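Local coordinates for uncharacterized protein (Parabacteroides merdae, PDB 4R7F) that is of unknown function but contains three immunoglobulin-like beta-sandwich domains, binds magnesium and is probably related to the plug protein of the type 9 secretion system, at residues R258-D269 / G361-Q371; Q187-V195 / Q347-G358. All blocks are in the same frame, centred on the assembly; numbering follows the deposited sequence.

Interaction 1: R258-D269 / G361-Q371. With MG (magnesium ion), chain G.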
loop_
_atom_site.group_PDB
_atom_site.type_symbol
_atom_site.label_atom_id
_atom_site.label_comp_id
_atom_site.label_asym_id
_atom_site.label_seq_id
_atom_site.Cartn_x
_atom_site.Cartn_y
_atom_site.Cartn_z
ATOM N N ARG A 258 2.810 18.859 21.735
ATOM C CA ARG A 258 2.405 17.487 22.053
ATOM C C ARG A 258 1.091 17.163 21.357
ATOM O O ARG A 258 0.227 18.005 21.246
ATOM C CB ARG A 258 2.309 17.266 23.562
ATOM C CG ARG A 258 3.694 17.329 24.205
ATOM C CD ARG A 258 3.738 17.119 25.713
ATOM N NE ARG A 258 3.318 15.778 26.113
ATOM C CZ ARG A 258 3.410 15.270 27.348
ATOM N NH1 ARG A 258 3.924 15.988 28.339
ATOM N NH2 ARG A 258 3.003 14.023 27.593
ATOM N N ARG A 259 0.993 15.945 20.829
ATOM C CA ARG A 259 -0.190 15.493 20.102
ATOM C C ARG A 259 -0.855 14.305 20.799
ATOM O O ARG A 259 -1.734 13.682 20.241
ATOM C CB ARG A 259 0.192 15.088 18.666
ATOM C CG ARG A 259 0.598 16.258 17.798
ATOM C CD ARG A 259 0.721 15.901 16.330
ATOM N NE ARG A 259 1.758 14.890 16.143
ATOM C CZ ARG A 259 1.899 14.128 15.066
ATOM N NH1 ARG A 259 1.081 14.262 14.055
ATOM N NH2 ARG A 259 2.871 13.225 15.003
ATOM N N ASP A 260 -0.436 13.987 22.012
ATOM C CA ASP A 260 -0.954 12.803 22.721
ATOM C C ASP A 260 -2.356 12.964 23.347
ATOM O O ASP A 260 -2.971 11.979 23.733
ATOM C CB ASP A 260 0.002 12.398 23.848
ATOM C CG ASP A 260 0.208 13.510 24.854
ATOM O OD1 ASP A 260 0.327 14.650 24.405
ATOM O OD2 ASP A 260 0.263 13.263 26.065
ATOM N N LYS A 261 -2.843 14.184 23.490
ATOM C CA LYS A 261 -4.070 14.400 24.250
ATOM C C LYS A 261 -5.235 14.664 23.290
ATOM O O LYS A 261 -6.038 15.550 23.533
ATOM C CB LYS A 261 -3.900 15.598 25.212
ATOM C CG LYS A 261 -2.773 15.509 26.241
ATOM C CD LYS A 261 -2.345 16.907 26.722
ATOM C CE LYS A 261 -1.269 17.545 25.832
ATOM N NZ LYS A 261 0.097 17.002 26.127
ATOM N N GLY A 262 -5.338 13.907 22.204
ATOM C CA GLY A 262 -6.264 14.277 21.140
ATOM C C GLY A 262 -7.073 13.172 20.474
ATOM O O GLY A 262 -7.397 12.170 21.076
ATOM N N THR A 263 -7.413 13.403 19.210
ATOM C CA THR A 263 -8.175 12.479 18.375
ATOM C C THR A 263 -7.329 12.283 17.130
ATOM O O THR A 263 -6.726 13.236 16.653
ATOM C CB THR A 263 -9.536 13.105 17.963
ATOM O OG1 THR A 263 -10.344 13.284 19.129
ATOM C CG2 THR A 263 -10.296 12.225 16.944
ATOM N N TYR A 264 -7.279 11.064 16.602
ATOM C CA TYR A 264 -6.464 10.779 15.408
ATOM C C TYR A 264 -6.875 11.661 14.231
ATOM O O TYR A 264 -8.066 11.834 14.017
ATOM C CB TYR A 264 -6.589 9.305 15.007
ATOM C CG TYR A 264 -5.902 8.948 13.698
ATOM C CD1 TYR A 264 -4.527 8.776 13.651
ATOM C CD2 TYR A 264 -6.619 8.754 12.520
ATOM C CE1 TYR A 264 -3.868 8.480 12.479
ATOM C CE2 TYR A 264 -5.960 8.417 11.331
ATOM C CZ TYR A 264 -4.579 8.290 11.327
ATOM O OH TYR A 264 -3.863 7.956 10.207
ATOM N N GLN A 265 -5.901 12.239 13.517
ATOM C CA GLN A 265 -6.135 13.034 12.298
ATOM C C GLN A 265 -5.462 12.322 11.136
ATOM O O GLN A 265 -4.230 12.204 11.128
ATOM C CB GLN A 265 -5.511 14.438 12.398
ATOM C CG GLN A 265 -5.658 15.161 13.741
ATOM C CD GLN A 265 -6.880 16.062 13.816
ATOM O OE1 GLN A 265 -6.975 17.049 13.087
ATOM N NE2 GLN A 265 -7.813 15.735 14.714
ATOM N N TYR A 266 -6.238 11.845 10.159
ATOM C CA TYR A 266 -5.617 11.277 8.974
ATOM C C TYR A 266 -4.718 12.341 8.348
ATOM O O TYR A 266 -5.108 13.488 8.172
ATOM C CB TYR A 266 -6.610 10.704 7.944
ATOM C CG TYR A 266 -5.865 10.132 6.734
ATOM C CD1 TYR A 266 -5.366 8.815 6.733
ATOM C CD2 TYR A 266 -5.597 10.933 5.620
ATOM C CE1 TYR A 266 -4.647 8.319 5.645
ATOM C CE2 TYR A 266 -4.880 10.446 4.532
ATOM C CZ TYR A 266 -4.406 9.148 4.543
ATOM O OH TYR A 266 -3.690 8.712 3.449
ATOM N N ASP A 267 -3.473 11.956 8.146
ATOM C CA ASP A 267 -2.464 12.718 7.405
ATOM C C ASP A 267 -1.792 11.641 6.586
ATOM O O ASP A 267 -1.787 10.477 6.983
ATOM C CB ASP A 267 -1.444 13.380 8.350
ATOM C CG ASP A 267 -0.294 14.096 7.604
ATOM O OD1 ASP A 267 -0.580 14.631 6.511
ATOM O OD2 ASP A 267 0.875 14.127 8.116
ATOM N N GLN A 268 -1.244 11.990 5.443
ATOM C CA GLN A 268 -0.541 11.011 4.642
ATOM C C GLN A 268 0.950 11.237 4.941
ATOM O O GLN A 268 1.434 12.348 4.753
ATOM C CB GLN A 268 -0.863 11.238 3.167
ATOM C CG GLN A 268 -0.638 10.017 2.300
ATOM C CD GLN A 268 -0.383 10.369 0.843
ATOM O OE1 GLN A 268 -0.414 11.540 0.456
ATOM N NE2 GLN A 268 -0.113 9.354 0.029
ATOM N N ASP A 269 1.654 10.219 5.448
ATOM C CA ASP A 269 3.093 10.292 5.673
ATOM C C ASP A 269 3.847 9.187 4.923
ATOM O O ASP A 269 3.278 8.428 4.163
ATOM C CB ASP A 269 3.424 10.258 7.178
ATOM C CG ASP A 269 3.198 8.881 7.808
ATOM O OD1 ASP A 269 2.690 7.974 7.120
ATOM O OD2 ASP A 269 3.525 8.693 9.004
ATOM N N GLY A 361 4.431 7.608 22.707
ATOM C CA GLY A 361 3.283 7.958 23.524
ATOM C C GLY A 361 3.267 9.363 24.100
ATOM O O GLY A 361 2.259 10.054 24.031
ATOM N N PRO A 362 4.368 9.772 24.727
ATOM C CA PRO A 362 4.323 11.040 25.485
ATOM C C PRO A 362 4.153 12.301 24.622
ATOM O O PRO A 362 3.394 13.177 24.976
ATOM C CB PRO A 362 5.657 11.039 26.235
ATOM C CG PRO A 362 6.047 9.606 26.346
ATOM C CD PRO A 362 5.573 8.979 25.045
ATOM N N ILE A 363 4.797 12.376 23.468
ATOM C CA ILE A 363 4.689 13.573 22.620
ATOM C C ILE A 363 3.827 13.408 21.350
ATOM O O ILE A 363 3.137 14.349 20.922
ATOM C CB ILE A 363 6.113 13.994 22.231
ATOM C CG1 ILE A 363 6.875 14.322 23.520
ATOM C CG2 ILE A 363 6.097 15.163 21.249
ATOM C CD1 ILE A 363 8.364 14.188 23.404
ATOM N N GLU A 364 3.898 12.233 20.731
ATOM C CA GLU A 364 3.223 12.011 19.475
ATOM C C GLU A 364 1.862 11.379 19.680
ATOM O O GLU A 364 0.970 11.561 18.870
ATOM C CB GLU A 364 4.085 11.169 18.531
ATOM C CG GLU A 364 5.422 11.808 18.206
ATOM C CD GLU A 364 5.335 13.202 17.604
ATOM O OE1 GLU A 364 4.219 13.749 17.367
ATOM O OE2 GLU A 364 6.421 13.789 17.356
ATOM N N GLY A 365 1.710 10.673 20.794
ATOM C CA GLY A 365 0.499 9.932 21.108
ATOM C C GLY A 365 0.492 8.560 20.441
ATOM O O GLY A 365 1.316 8.276 19.558
ATOM N N ASN A 366 -0.447 7.716 20.870
ATOM C CA ASN A 366 -0.576 6.365 20.362
ATOM C C ASN A 366 -2.042 6.163 19.954
ATOM O O ASN A 366 -2.932 6.111 20.785
ATOM C CB ASN A 366 -0.149 5.336 21.423
ATOM C CG ASN A 366 1.357 5.221 21.574
ATOM O OD1 ASN A 366 2.117 5.395 20.608
ATOM N ND2 ASN A 366 1.811 4.947 22.804
ATOM N N TYR A 367 -2.252 6.020 18.657
ATOM C CA TYR A 367 -3.563 5.954 18.067
ATOM C C TYR A 367 -3.589 4.737 17.208
ATOM O O TYR A 367 -2.767 4.624 16.288
ATOM C CB TYR A 367 -3.760 7.196 17.193
ATOM C CG TYR A 367 -3.728 8.507 17.977
ATOM C CD1 TYR A 367 -4.856 8.977 18.607
ATOM C CD2 TYR A 367 -2.571 9.268 18.070
ATOM C CE1 TYR A 367 -4.845 10.168 19.322
ATOM C CE2 TYR A 367 -2.558 10.472 18.758
ATOM C CZ TYR A 367 -3.710 10.905 19.400
ATOM O OH TYR A 367 -3.740 12.085 20.129
ATOM N N TYR A 368 -4.530 3.830 17.480
ATOM C CA TYR A 368 -4.573 2.526 16.780
ATOM C C TYR A 368 -4.734 2.644 15.269
ATOM O O TYR A 368 -4.298 1.756 14.558
ATOM C CB TYR A 368 -5.678 1.604 17.321
ATOM C CG TYR A 368 -7.041 1.964 16.795
ATOM C CD1 TYR A 368 -7.766 3.018 17.368
ATOM C CD2 TYR A 368 -7.591 1.295 15.693
ATOM C CE1 TYR A 368 -8.991 3.389 16.875
ATOM C CE2 TYR A 368 -8.826 1.662 15.178
ATOM C CZ TYR A 368 -9.519 2.691 15.793
ATOM O OH TYR A 368 -10.725 3.074 15.328
ATOM N N GLN A 369 -5.365 3.723 14.796
ATOM C CA GLN A 369 -5.603 3.927 13.362
ATOM C C GLN A 369 -4.335 4.174 12.566
ATOM O O GLN A 369 -4.364 4.063 11.346
ATOM C CB GLN A 369 -6.515 5.149 13.077
ATOM C CG GLN A 369 -7.844 5.253 13.814
ATOM C CD GLN A 369 -7.764 5.950 15.178
ATOM O OE1 GLN A 369 -6.744 5.924 15.892
ATOM N NE2 GLN A 369 -8.853 6.581 15.544
ATOM N N THR A 370 -3.260 4.605 13.236
ATOM C CA THR A 370 -2.061 5.100 12.564
ATOM C C THR A 370 -1.516 4.085 11.536
ATOM O O THR A 370 -1.365 2.890 11.820
ATOM C CB THR A 370 -0.966 5.444 13.614
ATOM O OG1 THR A 370 -1.433 6.546 14.390
ATOM C CG2 THR A 370 0.368 5.820 12.951
ATOM N N GLN A 371 -1.234 4.575 10.350
ATOM C CA GLN A 371 -0.595 3.770 9.307
ATOM C C GLN A 371 0.893 3.627 9.637
ATOM O O GLN A 371 1.652 4.619 9.640
ATOM C CB GLN A 371 -0.809 4.415 7.919
ATOM C CG GLN A 371 -0.118 3.674 6.754
ATOM C CD GLN A 371 1.379 4.026 6.475
ATOM O OE1 GLN A 371 1.810 5.207 6.502
ATOM N NE2 GLN A 371 2.164 2.979 6.145
HETATM MG MG MG G . 2.602 6.472 9.086
HETATM O O HOH W 1 -2.402 8.995 23.100
HETATM O O HOH W 2 -5.183 5.861 9.318
HETATM O O HOH W 3 3.229 6.510 11.390
#
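In Y264 CG lies anti to the backbone N (chi1 174°), which carries the ring over to Q369, while CG of Y367, anti to the carbonyl carbon (chi1 -63°), sends its ring toward R259. One face of the Y264 ring receives the methylene of Q369 in a CH-pi contact, with CB 3.7 Å from the ring centroid and the Q369 amide running on past CB of Y264. The Y367 ring has CA of Y264 over a face and carries its hydroxyl to the opposite loop, where OH donates to O of R259 at 2.6 Å, in the plane of that carbonyl; N of G262 adds a weak bond to the same oxygen of Y367.

Further along, N of R259 makes a nearly straight bond to O of I363 at 2.7 Å. The R259 guanidinium then grips one carboxylate oxygen of E364 from the side, NE to OE1 3.0 Å and NH2 to OE1 2.8 Å. That oxygen lies in the guanidinium plane, yet the carboxylate is turned 84° against it, and NH2 comes from above the carboxylate. NH2 also donates to O of E223, while OE2 of E364 has R225 as a second charged partner. R258 bonds weakly to O of P362.

At the far end both loops bind magnesium. D269 chelates it through OD1 (2.5 Å) and OD2 (2.4 Å), its carboxylate also held by Y224; Q371 offers its backbone O (2.2 Å), and a water, E223 and D271 complete the site. Y264 OH also bonds E223, a second-shell contact that probably helps position this ligand.

The pairing joins the loop between strands 248-253 and 274-276 to the loop between 342-352 and 373-380, and I363 and R259 rest on strand 225-228.

Interaction 2: Q187-V195 / Q347-G358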
loop_
_atom_site.group_PDB
_atom_site.type_symbol
_atom_site.label_atom_id
_atom_site.label_comp_id
_atom_site.label_asym_id
_atom_site.label_seq_id
_atom_site.Cartn_x
_atom_site.Cartn_y
_atom_site.Cartn_z
ATOM N N GLN A 187 9.430 -1.840 13.492
ATOM C CA GLN A 187 8.383 -0.874 13.213
ATOM C C GLN A 187 9.016 0.348 12.592
ATOM O O GLN A 187 10.012 0.862 13.122
ATOM C CB GLN A 187 7.687 -0.462 14.505
ATOM C CG GLN A 187 6.503 0.466 14.360
ATOM C CD GLN A 187 5.969 0.947 15.714
ATOM O OE1 GLN A 187 6.729 1.226 16.609
ATOM N NE2 GLN A 187 4.647 1.046 15.852
ATOM N N ASP A 188 8.449 0.806 11.472
ATOM C CA ASP A 188 8.907 2.025 10.780
ATOM C C ASP A 188 10.445 2.121 10.706
ATOM O O ASP A 188 11.031 3.174 10.957
ATOM C CB ASP A 188 8.288 3.296 11.401
ATOM C CG ASP A 188 6.758 3.264 11.407
ATOM O OD1 ASP A 188 6.188 2.659 10.490
ATOM O OD2 ASP A 188 6.120 3.807 12.340
ATOM N N ASN A 189 11.080 0.996 10.372
ATOM C CA ASN A 189 12.525 0.936 10.208
ATOM C C ASN A 189 13.363 1.394 11.416
ATOM O O ASN A 189 14.471 1.897 11.247
ATOM C CB ASN A 189 12.897 1.677 8.911
ATOM C CG ASN A 189 12.635 0.802 7.681
ATOM O OD1 ASN A 189 13.307 -0.204 7.467
ATOM N ND2 ASN A 189 11.629 1.153 6.916
ATOM N N ARG A 190 12.808 1.215 12.617
ATOM C CA ARG A 190 13.446 1.641 13.860
ATOM C C ARG A 190 14.040 0.414 14.499
ATOM O O ARG A 190 13.358 -0.623 14.643
ATOM C CB ARG A 190 12.435 2.235 14.825
ATOM C CG ARG A 190 11.997 3.644 14.464
ATOM C CD ARG A 190 10.769 4.105 15.261
ATOM N NE ARG A 190 10.986 3.956 16.697
ATOM C CZ ARG A 190 10.027 4.077 17.603
ATOM N NH1 ARG A 190 8.782 4.322 17.235
ATOM N NH2 ARG A 190 10.312 3.953 18.885
ATOM N N ARG A 191 15.294 0.528 14.907
ATOM C CA ARG A 191 15.916 -0.519 15.699
ATOM C C ARG A 191 15.661 -0.380 17.152
ATOM O O ARG A 191 15.696 -1.351 17.858
ATOM C CB ARG A 191 17.406 -0.557 15.475
ATOM C CG ARG A 191 17.737 -1.033 14.067
ATOM C CD ARG A 191 19.100 -1.682 14.065
ATOM N NE ARG A 191 19.588 -1.944 12.722
ATOM C CZ ARG A 191 20.796 -2.448 12.462
ATOM N NH1 ARG A 191 21.648 -2.709 13.458
ATOM N NH2 ARG A 191 21.160 -2.670 11.201
ATOM N N ASP A 192 15.403 0.829 17.622
ATOM C CA ASP A 192 15.321 1.056 19.061
ATOM C C ASP A 192 14.222 0.255 19.756
ATOM O O ASP A 192 14.402 -0.163 20.905
ATOM C CB ASP A 192 15.161 2.546 19.341
ATOM C CG ASP A 192 13.813 3.092 18.871
ATOM O OD1 ASP A 192 13.656 3.321 17.663
ATOM O OD2 ASP A 192 12.926 3.320 19.719
ATOM N N ASN A 193 13.075 0.061 19.097
ATOM C CA ASN A 193 11.982 -0.719 19.709
ATOM C C ASN A 193 11.663 -2.004 18.935
ATOM O O ASN A 193 10.518 -2.487 18.942
ATOM C CB ASN A 193 10.739 0.134 19.875
ATOM C CG ASN A 193 10.078 0.462 18.546
ATOM O OD1 ASN A 193 10.715 0.416 17.503
ATOM N ND2 ASN A 193 8.786 0.768 18.580
ATOM N N ALA A 194 12.688 -2.562 18.291
ATOM C CA ALA A 194 12.545 -3.787 17.514
ATOM C C ALA A 194 12.342 -4.989 18.430
ATOM O O ALA A 194 12.672 -4.951 19.595
ATOM C CB ALA A 194 13.748 -4.000 16.629
ATOM N N VAL A 195 11.790 -6.065 17.884
ATOM C CA VAL A 195 11.451 -7.234 18.654
ATOM C C VAL A 195 12.149 -8.461 18.060
ATOM O O VAL A 195 12.269 -8.594 16.829
ATOM C CB VAL A 195 9.915 -7.457 18.619
ATOM C CG1 VAL A 195 9.535 -8.734 19.334
ATOM C CG2 VAL A 195 9.192 -6.290 19.249
ATOM N N GLN A 347 9.527 12.992 13.902
ATOM C CA GLN A 347 8.760 12.947 15.123
ATOM C C GLN A 347 9.704 13.011 16.300
ATOM O O GLN A 347 10.946 13.000 16.164
ATOM C CB GLN A 347 7.940 11.674 15.189
ATOM C CG GLN A 347 8.787 10.456 15.392
ATOM C CD GLN A 347 8.001 9.153 15.433
ATOM O OE1 GLN A 347 6.769 9.126 15.479
ATOM N NE2 GLN A 347 8.732 8.049 15.420
ATOM N N TYR A 348 9.094 13.037 17.465
ATOM C CA TYR A 348 9.779 13.236 18.698
ATOM C C TYR A 348 9.524 12.038 19.602
ATOM O O TYR A 348 8.391 11.760 19.969
ATOM C CB TYR A 348 9.244 14.502 19.364
ATOM C CG TYR A 348 9.522 15.801 18.623
ATOM C CD1 TYR A 348 10.809 16.368 18.562
ATOM C CD2 TYR A 348 8.487 16.502 18.043
ATOM C CE1 TYR A 348 11.022 17.573 17.914
ATOM C CE2 TYR A 348 8.701 17.689 17.391
ATOM C CZ TYR A 348 9.951 18.223 17.313
ATOM O OH TYR A 348 10.080 19.433 16.661
ATOM N N LEU A 349 10.589 11.344 19.968
ATOM C CA LEU A 349 10.475 10.188 20.822
ATOM C C LEU A 349 11.056 10.518 22.182
ATOM O O LEU A 349 12.039 11.212 22.278
ATOM C CB LEU A 349 11.248 9.015 20.232
ATOM C CG LEU A 349 10.771 8.401 18.925
ATOM C CD1 LEU A 349 11.682 7.216 18.595
ATOM C CD2 LEU A 349 9.331 7.935 19.039
ATOM N N PHE A 350 10.430 9.986 23.211
ATOM C CA PHE A 350 10.892 10.039 24.574
ATOM C C PHE A 350 11.594 8.717 24.940
ATOM O O PHE A 350 11.038 7.642 24.727
ATOM C CB PHE A 350 9.655 10.223 25.472
ATOM C CG PHE A 350 9.953 10.272 26.920
ATOM C CD1 PHE A 350 10.613 11.361 27.468
ATOM C CD2 PHE A 350 9.574 9.231 27.750
ATOM C CE1 PHE A 350 10.903 11.409 28.826
ATOM C CE2 PHE A 350 9.854 9.275 29.105
ATOM C CZ PHE A 350 10.506 10.373 29.645
ATOM N N VAL A 351 12.776 8.793 25.531
ATOM C CA VAL A 351 13.488 7.599 26.019
ATOM C C VAL A 351 13.605 7.740 27.525
ATOM O O VAL A 351 14.283 8.660 27.992
ATOM C CB VAL A 351 14.890 7.478 25.417
ATOM C CG1 VAL A 351 15.585 6.230 25.935
ATOM C CG2 VAL A 351 14.817 7.454 23.902
ATOM N N PRO A 352 12.907 6.872 28.292
ATOM C CA PRO A 352 12.915 6.892 29.757
ATOM C C PRO A 352 14.329 6.663 30.229
ATOM O O PRO A 352 15.090 6.045 29.506
ATOM C CB PRO A 352 11.995 5.711 30.173
ATOM C CG PRO A 352 11.304 5.308 28.954
ATOM C CD PRO A 352 12.094 5.773 27.761
ATOM N N THR A 353 14.706 7.195 31.389
ATOM C CA THR A 353 16.100 7.087 31.837
ATOM C C THR A 353 16.327 5.620 32.160
ATOM O O THR A 353 15.423 4.938 32.660
ATOM C CB THR A 353 16.439 8.001 33.046
ATOM O OG1 THR A 353 15.473 7.809 34.101
ATOM C CG2 THR A 353 16.548 9.533 32.596
ATOM N N GLY A 354 17.508 5.127 31.798
ATOM C CA GLY A 354 17.840 3.702 31.915
ATOM C C GLY A 354 17.215 2.797 30.871
ATOM O O GLY A 354 17.060 1.598 31.111
ATOM N N SER A 355 16.869 3.372 29.715
ATOM C CA SER A 355 16.302 2.619 28.606
ATOM C C SER A 355 16.984 3.031 27.316
ATOM O O SER A 355 17.623 4.085 27.253
ATOM C CB SER A 355 14.792 2.826 28.539
ATOM O OG SER A 355 14.210 2.035 27.524
ATOM N N SER A 356 16.941 2.159 26.314
ATOM C CA SER A 356 17.347 2.524 24.928
ATOM C C SER A 356 16.161 2.520 23.924
ATOM O O SER A 356 16.351 2.668 22.707
ATOM C CB SER A 356 18.419 1.555 24.431
ATOM O OG SER A 356 17.903 0.252 24.483
ATOM N N VAL A 357 14.957 2.356 24.462
ATOM C CA VAL A 357 13.744 2.239 23.688
ATOM C C VAL A 357 12.929 3.526 23.711
ATOM O O VAL A 357 12.459 3.966 24.776
ATOM C CB VAL A 357 12.870 1.126 24.285
ATOM C CG1 VAL A 357 11.571 1.032 23.529
ATOM C CG2 VAL A 357 13.636 -0.181 24.278
ATOM N N GLY A 358 12.711 4.087 22.536
ATOM C CA GLY A 358 11.951 5.330 22.401
ATOM C C GLY A 358 10.453 5.082 22.348
ATOM O O GLY A 358 9.979 4.050 21.855
HETATM O O HOH W 4 7.540 5.279 14.785
HETATM O O HOH W 5 16.825 -0.664 22.076
HETATM O O HOH W 6 8.194 1.836 21.515
#
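D192, R190 and V357 have the most surface buried here, and D192 is the residue that joins the two sides. Its carboxylate lies in the plane of the R190 guanidinium, which pairs with it side-on: NE reaches OD1 at 2.9 Å and NH2 reaches OD2 at 2.8 Å, both nearly straight and both on syn lone pairs. The anti side of OD2 takes the backbone N of G358, somewhat out of the carboxylate plane, also at 2.9 Å. R190 gives G358 O a weak bond from NH2, 3.0 Å long and well bent.

Methyl CD1 of L349 sits over one face of the guanidinium, 3.6 Å from NH2, and ND2 of N193 lies over the opposite face. V357 packs its branches against the turn of residues 191-194, CG2 lying 3.5 Å from O of D192 and CG1 against CB of N193. Water links R190 NH1 to D188 and Q347, whose NE2 also bonds N310 on strand 305-310, and another joins N193 to G358 O.

The arginine of this ion pair is buried while the aspartate keeps some exposure; they probably neutralise each other, and the two-point grip fixes the carboxylate's rotation to hold the G358 backbone.

Interactions 1 and 2 share one piece of chain from opposite ends: strand 342-352 and the turn after it serve interaction 2, and the loop that follows serves interaction 1. They touch directly, since E364 OE2 probably accepts a hydrogen bond from Y348 N, while I363 and P362 pack on Y348 and F350. Interaction 2 is smaller and mostly buried, linking the strand and its turn to the loop after strand 181-187 through the backbone of G358, held by a charged pair made within 187-195. Interaction 1 is larger and only partly buried; its loops contain no helix or strand and are joined by tyrosine packing, a salt bridge across the contact and a shared metal.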